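PDB 6W1G: 2-oxoadipate dioxygenase/decarboxylase from Pseudomonas putida, which uses iron(II) and dioxygen to decarboxylate and hydroxylate 2-oxoadipate, giving D-2-hydroxyglutarate in D-lysine catabolism. Local coordinates for residues E54-W58 and T59-E63; R332-A335 and L336-A339; Y444-S447 and E448-L452. One frame throughout, in Å; residues are numbered along the deposited sequence.

Contact 1: residues E54-W58 and T59-E63; sequences EALRW and TGEIE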
loop_
_atom_site.group_PDB
_atom_site.type_symbol
_atom_site.label_atom_id
_atom_site.label_comp_id
_atom_site.label_asym_id
_atom_site.label_seq_id
_atom_site.Cartn_x
_atom_site.Cartn_y
_atom_site.Cartn_z
ATOM N N GLU A 54 10.673 -12.077 -16.796
ATOM C CA GLU A 54 11.030 -11.030 -17.748
ATOM C C GLU A 54 10.331 -9.727 -17.422
ATOM O O GLU A 54 10.951 -8.673 -17.494
ATOM C CB GLU A 54 10.673 -11.475 -19.158
ATOM C CG GLU A 54 11.857 -12.158 -19.869
ATOM C CD GLU A 54 13.124 -11.270 -19.966
ATOM O OE1 GLU A 54 13.169 -10.330 -20.810
ATOM O OE2 GLU A 54 14.075 -11.478 -19.178
ATOM N N ALA A 55 9.037 -9.766 -17.096
ATOM C CA ALA A 55 8.313 -8.555 -16.759
ATOM C C ALA A 55 9.006 -7.807 -15.630
ATOM O O ALA A 55 9.187 -6.580 -15.688
ATOM C CB ALA A 55 6.858 -8.872 -16.426
ATOM N N LEU A 56 9.383 -8.547 -14.580
ATOM C CA LEU A 56 10.004 -7.909 -13.436
ATOM C C LEU A 56 11.404 -7.402 -13.749
ATOM O O LEU A 56 11.867 -6.417 -13.147
ATOM C CB LEU A 56 10.026 -8.892 -12.259
ATOM C CG LEU A 56 8.685 -9.386 -11.765
ATOM C CD1 LEU A 56 8.848 -10.583 -10.880
ATOM C CD2 LEU A 56 7.933 -8.283 -11.003
ATOM N N ARG A 57 12.102 -8.028 -14.694
ATOM C CA ARG A 57 13.382 -7.510 -15.145
ATOM C C ARG A 57 13.215 -6.211 -15.939
ATOM O O ARG A 57 13.892 -5.230 -15.649
ATOM C CB ARG A 57 14.096 -8.558 -16.012
ATOM C CG ARG A 57 15.442 -8.113 -16.480
ATOM C CD ARG A 57 16.100 -9.016 -17.506
ATOM N NE ARG A 57 15.433 -9.045 -18.795
ATOM C CZ ARG A 57 15.551 -8.113 -19.734
ATOM N NH1 ARG A 57 16.307 -7.023 -19.556
ATOM N NH2 ARG A 57 14.899 -8.281 -20.863
ATOM N N TRP A 58 12.278 -6.178 -16.890
ATOM C CA TRP A 58 12.080 -4.976 -17.695
ATOM C C TRP A 58 11.844 -3.781 -16.803
ATOM O O TRP A 58 12.360 -2.691 -17.062
ATOM C CB TRP A 58 10.902 -5.116 -18.660
ATOM C CG TRP A 58 11.211 -5.903 -19.877
ATOM C CD1 TRP A 58 10.758 -7.134 -20.199
ATOM C CD2 TRP A 58 12.047 -5.494 -20.978
ATOM N NE1 TRP A 58 11.253 -7.558 -21.426
ATOM C CE2 TRP A 58 12.060 -6.555 -21.902
ATOM C CE3 TRP A 58 12.784 -4.344 -21.257
ATOM C CZ2 TRP A 58 12.787 -6.488 -23.103
ATOM C CZ3 TRP A 58 13.496 -4.280 -22.438
ATOM C CH2 TRP A 58 13.494 -5.336 -23.320
ATOM N N THR A 59 10.963 -3.924 -15.817
ATOM C CA THR A 59 10.521 -2.775 -15.041
ATOM C C THR A 59 11.432 -2.463 -13.870
ATOM O O THR A 59 11.234 -1.452 -13.204
ATOM C CB THR A 59 9.124 -3.031 -14.497
ATOM O OG1 THR A 59 9.204 -4.119 -13.590
ATOM C CG2 THR A 59 8.098 -3.299 -15.585
ATOM N N GLY A 60 12.392 -3.329 -13.605
ATOM C CA GLY A 60 13.256 -3.211 -12.469
ATOM C C GLY A 60 12.650 -3.668 -11.171
ATOM O O GLY A 60 13.355 -3.670 -10.144
ATOM N N GLU A 61 11.386 -4.090 -11.164
ATOM C CA GLU A 61 10.782 -4.527 -9.925
ATOM C C GLU A 61 11.480 -5.736 -9.320
ATOM O O GLU A 61 11.369 -5.958 -8.098
ATOM C CB GLU A 61 9.312 -4.886 -10.158
ATOM C CG GLU A 61 8.418 -3.703 -10.429
ATOM C CD GLU A 61 7.067 -4.216 -10.886
ATOM O OE1 GLU A 61 6.273 -4.634 -10.008
ATOM O OE2 GLU A 61 6.846 -4.223 -12.122
ATOM N N ILE A 62 12.205 -6.528 -10.135
ATOM C CA ILE A 62 12.934 -7.663 -9.572
ATOM C C ILE A 62 13.859 -7.213 -8.452
ATOM O O ILE A 62 14.070 -7.937 -7.484
ATOM C CB ILE A 62 13.668 -8.418 -10.702
ATOM C CG1 ILE A 62 14.135 -9.804 -10.253
ATOM C CG2 ILE A 62 14.800 -7.560 -11.276
ATOM C CD1 ILE A 62 14.469 -10.718 -11.433
ATOM N N GLU A 63 14.421 -6.018 -8.546
ATOM C CA GLU A 63 15.351 -5.555 -7.525
ATOM C C GLU A 63 14.673 -5.031 -6.269
ATOM O O GLU A 63 15.311 -4.982 -5.224
ATOM C CB GLU A 63 16.267 -4.494 -8.136
ATOM C CG GLU A 63 17.041 -5.038 -9.354
ATOM C CD GLU A 63 18.002 -4.057 -9.989
ATOM O OE1 GLU A 63 17.935 -2.850 -9.683
ATOM O OE2 GLU A 63 18.829 -4.507 -10.809
#
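Thr59 lies against the backbone oxygens of Ala55 and Leu56, and its hydroxyl is gripped twice by Glu61. OG1 of Thr59 donates to Glu61 OE2 at 2.8 Å, meeting that oxygen on its anti side. The same Thr59 OG1 accepts from Glu61 N at 3.3 Å along a nearly straight bond. A chi1 of 65° sets the hydroxyl between the backbone N and the carbonyl carbon, where both partners can be reached. A valine in place of Thr59 would probably leave Glu61 N without this acceptor and its OE2 without this donor, with the carboxylate less firmly fixed. The other carboxylate oxygen of Glu61, OE1, forms a salt bridge with Arg230.

The backbone changes course here. Thr59 N still makes the ordinary helical bond to Ala55 O, 3.2 Å long. Gly60 N turns back to Arg57 O instead, and comes from above the carbonyl plane. Ile62 N then bonds to Leu56 O at 3.0 Å, from above the plane of the Leu56 carbonyl.

Beside these bonds Leu56 forms the apolar part. Its CD2 meets CB of Glu61 at 3.8 Å, the two side chains crossing at about a right angle. Nearer the backbone, CB of Leu56 lies 4.0 Å from CB of Ile62. Trp58 stacks on His390, and Arg57 NH2 sits over one face of the indole.

Thr59 OG1 accepting from Glu61 N, two residues on, is an ST turn. It spans Gly60, whose positive phi ends helix 50-59, and leads into the short helix 61-64.

Contact 2: residues R332-A335 and L336-A339; sequences RYMA and LLQA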
loop_
_atom_site.group_PDB
_atom_site.type_symbol
_atom_site.label_atom_id
_atom_site.label_comp_id
_atom_site.label_asym_id
_atom_site.label_seq_id
_atom_site.Cartn_x
_atom_site.Cartn_y
_atom_site.Cartn_z
ATOM N N ARG A 332 -18.796 -19.775 -3.356
ATOM C CA ARG A 332 -19.745 -19.180 -4.288
ATOM C C ARG A 332 -19.313 -17.776 -4.699
ATOM O O ARG A 332 -19.425 -17.412 -5.872
ATOM C CB ARG A 332 -21.149 -19.145 -3.677
ATOM C CG ARG A 332 -22.150 -18.466 -4.619
ATOM C CD ARG A 332 -23.603 -18.674 -4.292
ATOM N NE ARG A 332 -24.459 -18.250 -5.401
ATOM C CZ ARG A 332 -25.249 -17.174 -5.394
ATOM N NH1 ARG A 332 -25.328 -16.391 -4.329
ATOM N NH2 ARG A 332 -25.987 -16.894 -6.459
ATOM N N TYR A 333 -18.843 -16.965 -3.742
ATOM C CA TYR A 333 -18.374 -15.623 -4.073
ATOM C C TYR A 333 -17.236 -15.674 -5.080
ATOM O O TYR A 333 -17.216 -14.937 -6.074
ATOM C CB TYR A 333 -17.889 -14.893 -2.820
ATOM C CG TYR A 333 -17.242 -13.573 -3.173
ATOM C CD1 TYR A 333 -15.873 -13.444 -3.159
ATOM C CD2 TYR A 333 -18.004 -12.472 -3.574
ATOM C CE1 TYR A 333 -15.246 -12.240 -3.496
ATOM C CE2 TYR A 333 -17.386 -11.273 -3.932
ATOM C CZ TYR A 333 -16.013 -11.161 -3.879
ATOM O OH TYR A 333 -15.424 -9.974 -4.220
ATOM N N MET A 334 -16.231 -16.502 -4.800
ATOM C CA MET A 334 -15.082 -16.565 -5.691
ATOM C C MET A 334 -15.487 -17.045 -7.080
ATOM O O MET A 334 -14.961 -16.569 -8.081
ATOM C CB MET A 334 -13.967 -17.395 -5.035
ATOM C CG MET A 334 -13.402 -16.770 -3.739
ATOM S SD MET A 334 -12.703 -15.111 -3.873
ATOM C CE MET A 334 -11.402 -15.301 -5.095
ATOM N N ALA A 335 -16.481 -17.943 -7.170
ATOM C CA ALA A 335 -16.979 -18.398 -8.464
ATOM C C ALA A 335 -17.695 -17.270 -9.212
ATOM O O ALA A 335 -17.472 -17.069 -10.416
ATOM C CB ALA A 335 -17.889 -19.613 -8.276
ATOM N N LEU A 336 -18.532 -16.505 -8.515
ATOM C CA LEU A 336 -19.234 -15.397 -9.149
ATOM C C LEU A 336 -18.266 -14.306 -9.578
ATOM O O LEU A 336 -18.447 -13.670 -10.628
ATOM C CB LEU A 336 -20.220 -14.801 -8.160
ATOM C CG LEU A 336 -21.466 -15.630 -7.854
ATOM C CD1 LEU A 336 -22.182 -15.010 -6.682
ATOM C CD2 LEU A 336 -22.338 -15.660 -9.076
ATOM N N LEU A 337 -17.255 -14.053 -8.764
ATOM C CA LEU A 337 -16.245 -13.057 -9.113
ATOM C C LEU A 337 -15.553 -13.410 -10.414
ATOM O O LEU A 337 -15.367 -12.542 -11.284
ATOM C CB LEU A 337 -15.249 -12.959 -7.966
ATOM C CG LEU A 337 -14.174 -11.902 -8.074
ATOM C CD1 LEU A 337 -14.794 -10.540 -7.913
ATOM C CD2 LEU A 337 -13.090 -12.165 -7.037
ATOM N N GLN A 338 -15.115 -14.664 -10.553
ATOM C CA GLN A 338 -14.471 -15.077 -11.788
ATOM C C GLN A 338 -15.416 -14.918 -12.970
ATOM O O GLN A 338 -15.029 -14.388 -14.023
ATOM C CB GLN A 338 -13.920 -16.496 -11.656
ATOM C CG GLN A 338 -12.934 -16.937 -12.819
ATOM C CD GLN A 338 -11.901 -15.885 -13.362
ATOM O OE1 GLN A 338 -10.804 -15.713 -12.803
ATOM N NE2 GLN A 338 -12.244 -15.207 -14.484
ATOM N N ALA A 339 -16.668 -15.340 -12.815
ATOM C CA ALA A 339 -17.606 -15.252 -13.922
ATOM C C ALA A 339 -17.802 -13.811 -14.370
ATOM O O ALA A 339 -17.775 -13.520 -15.567
ATOM C CB ALA A 339 -18.921 -15.908 -13.516
#
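The guanidinium of Arg332 carries the methyl CD1 of Leu336 on one face, 4.0 Å above the plane and over its centre. The arginine chain runs extended from CG to NE, and its CG also meets that methyl. This one methyl thus touches the arginine from CG to the guanidinium. The Tyr333 ring meets Leu337 at a slant: CE1 of Tyr333 is 4.1 Å from CD2 of Leu337. Further out, the phenol OH of Tyr333 comes to 3.8 Å from the other methyl, CD1 of Leu337.

Met334 also reaches Leu337. Bends at chi2 and chi3 (both -58°) swing its methyl back, and CE of Met334 reaches CD2 of Leu337 at 4.1 Å. These two side chains lie side by side and point the same way. CD2 of Leu337 thus touches both the tyrosine and the methionine.

Underneath runs regular alpha-helix, in helix 330-341. Leu337 N bonds to Tyr333 O at 2.8 Å; the bonds of Leu336, Gln338 and Ala339 to the residues four earlier continue the i to i+4 pattern.

Two sides of the helix differ. Tyr333 and Leu337 are buried against helix 304-321, where both touch Thr317. Pro256 also touches Leu337. Arg332 and Ala335 are exposed.

No polar bond joins the side chains of the two segments, which probably meet mainly by van der Waals contact. The arginine lends Leu336 a flat surface, while its NH1 and NH2 make weak bonds to the backbone oxygens of Leu321 and Ala320 at the end of helix 304-321.

Contact 3: residues Y444-S447 and E448-L452; sequences YAQS and ERRSL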
loop_
_atom_site.group_PDB
_atom_site.type_symbol
_atom_site.label_atom_id
_atom_site.label_comp_id
_atom_site.label_asym_id
_atom_site.label_seq_id
_atom_site.Cartn_x
_atom_site.Cartn_y
_atom_site.Cartn_z
ATOM N N TYR A 444 0.536 8.007 -12.242
ATOM C CA TYR A 444 0.754 6.882 -13.138
ATOM C C TYR A 444 0.895 7.349 -14.581
ATOM O O TYR A 444 1.749 6.861 -15.328
ATOM C CB TYR A 444 -0.375 5.863 -13.027
ATOM C CG TYR A 444 -0.470 5.149 -11.702
ATOM C CD1 TYR A 444 0.649 4.637 -11.076
ATOM C CD2 TYR A 444 -1.692 4.973 -11.098
ATOM C CE1 TYR A 444 0.555 3.996 -9.843
ATOM C CE2 TYR A 444 -1.776 4.306 -9.865
ATOM C CZ TYR A 444 -0.649 3.850 -9.255
ATOM O OH TYR A 444 -0.693 3.152 -8.056
ATOM N N ALA A 445 0.061 8.301 -14.994
ATOM C CA ALA A 445 0.170 8.842 -16.340
ATOM C C ALA A 445 1.541 9.443 -16.571
ATOM O O ALA A 445 2.108 9.310 -17.670
ATOM C CB ALA A 445 -0.942 9.857 -16.615
ATOM N N GLN A 446 2.071 10.110 -15.566
ATOM C CA GLN A 446 3.409 10.688 -15.676
ATOM C C GLN A 446 4.488 9.632 -15.809
ATOM O O GLN A 446 5.431 9.779 -16.593
ATOM C CB GLN A 446 3.726 11.616 -14.493
ATOM C CG GLN A 446 2.926 12.871 -14.488
ATOM C CD GLN A 446 3.247 13.783 -13.332
ATOM O OE1 GLN A 446 3.354 13.352 -12.205
ATOM N NE2 GLN A 446 3.422 15.043 -13.621
ATOM N N SER A 447 4.389 8.548 -15.066
ATOM C CA SER A 447 5.332 7.430 -15.191
ATOM C C SER A 447 5.319 6.851 -16.598
ATOM O O SER A 447 6.382 6.573 -17.199
ATOM C CB SER A 447 4.972 6.265 -14.252
ATOM O OG SER A 447 5.188 6.473 -12.876
ATOM N N GLU A 448 4.110 6.624 -17.138
ATOM C CA GLU A 448 4.004 6.110 -18.495
ATOM C C GLU A 448 4.664 7.065 -19.484
ATOM O O GLU A 448 5.463 6.644 -20.347
ATOM C CB GLU A 448 2.514 5.913 -18.791
ATOM C CG GLU A 448 2.175 5.414 -20.160
ATOM C CD GLU A 448 0.675 5.180 -20.296
ATOM O OE1 GLU A 448 -0.068 6.158 -20.309
ATOM O OE2 GLU A 448 0.225 4.015 -20.323
ATOM N N ARG A 449 4.381 8.357 -19.367
ATOM C CA ARG A 449 4.949 9.334 -20.275
ATOM C C ARG A 449 6.463 9.378 -20.183
ATOM O O ARG A 449 7.145 9.473 -21.215
ATOM C CB ARG A 449 4.339 10.700 -19.978
ATOM C CG ARG A 449 4.845 11.819 -20.835
ATOM C CD ARG A 449 3.810 12.975 -20.978
ATOM N NE ARG A 449 3.100 13.324 -19.772
ATOM C CZ ARG A 449 3.113 14.521 -19.187
ATOM N NH1 ARG A 449 3.814 15.539 -19.685
ATOM N NH2 ARG A 449 2.412 14.683 -18.089
ATOM N N ARG A 450 7.013 9.367 -18.967
ATOM C CA ARG A 450 8.470 9.387 -18.841
ATOM C C ARG A 450 9.070 8.175 -19.526
ATOM O O ARG A 450 10.133 8.266 -20.141
ATOM C CB ARG A 450 8.870 9.411 -17.372
ATOM C CG ARG A 450 8.656 10.805 -16.732
ATOM C CD ARG A 450 9.381 10.913 -15.372
ATOM N NE ARG A 450 8.693 10.048 -14.429
ATOM C CZ ARG A 450 7.695 10.421 -13.596
ATOM N NH1 ARG A 450 7.293 11.662 -13.492
ATOM N NH2 ARG A 450 7.111 9.540 -12.885
ATOM N N SER A 451 8.413 7.001 -19.437
ATOM C CA SER A 451 8.995 5.830 -20.079
ATOM C C SER A 451 9.028 6.004 -21.591
ATOM O O SER A 451 10.010 5.610 -22.247
ATOM C CB SER A 451 8.262 4.527 -19.697
ATOM O OG SER A 451 7.036 4.337 -20.375
ATOM N N LEU A 452 7.979 6.581 -22.164
ATOM C CA LEU A 452 7.947 6.760 -23.608
ATOM C C LEU A 452 9.010 7.760 -24.044
ATOM O O LEU A 452 9.653 7.586 -25.082
ATOM C CB LEU A 452 6.542 7.206 -24.033
ATOM C CG LEU A 452 5.509 6.104 -24.048
ATOM C CD1 LEU A 452 4.123 6.683 -23.954
ATOM C CD2 LEU A 452 5.663 5.240 -25.264
HETATM O O HOH W 1 0.615 8.907 -19.992
HETATM O O HOH W 2 5.588 12.342 -11.238
HETATM O O HOH W 3 3.069 16.292 -16.139
#
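Arg450 folds back over Gln446, one helical turn earlier. Its CB sits 3.5 Å from Gln446 O, and CG of Arg450 meets the same oxygen. A bend at chi3 (-69°) then lays the guanidinium over the backbone. One face of it covers Gln446 O, which stands 3.8 Å above the plane and over its centre. At the tip, NH1 of Arg450 lies 3.7 Å from CB of Gln446. This nitrogen also donates at 2.9 Å to a water in the guanidinium plane, and the water passes a bond on to Gln446 OE1. The other nitrogen, NH2, lies close to Ser447 CA. Its strong partner is Glu118, with which it forms a salt bridge.

All this rides on regular i to i+4 bonding in helix 440-458, the last helix of the chain. Arg450 N bonds to Gln446 O at 2.9 Å, and Glu448 N, Arg449 N and Ser451 N each repeat the pattern. The helix packs on strand 359-363.

Arg449 reaches the amide nitrogen of Gln446 only through a second water, which joins Gln446 NE2 to Arg449 NH2. Its direct approach is to the chain: the guanidinium comes to Gln446 CG at a slant, NH2 of Arg449 to CG at 4.1 Å, with amide and guanidinium planes 43° apart.

On the strand side, Ser451 turns its hydroxyl back (chi1 78°) and donates from OG to Glu448 O at 2.8 Å. That carbonyl also accepts from Leu452 N. Ser451 OG is further bonded to Tyr361 N.

How the contacts relate
All three contacts are local and partly buried, and none touches another. Contacts 1 and 3 are neighbours, with centres about 16 Å apart. Both pack on the two-stranded sheet of 359-363 and 389-393: contact 1 touches Glu392 and His390, contact 3 touches Arg360 and Tyr361. The centre of contact 2 lies about 31 Å from that of contact 1 and 34 Å from that of contact 3. It joins helix 330-341 to helix 304-321. Contact 1 closes a helix, with a polar turn. Contacts 2 and 3 lie within continuing helices. Contact 2 is mostly apolar, with a buried tyrosine side and an exposed arginine side. Contact 3 is polar: arginines, bridging waters and buried serines, with Glu118 as a further partner of Arg450 and Ser447.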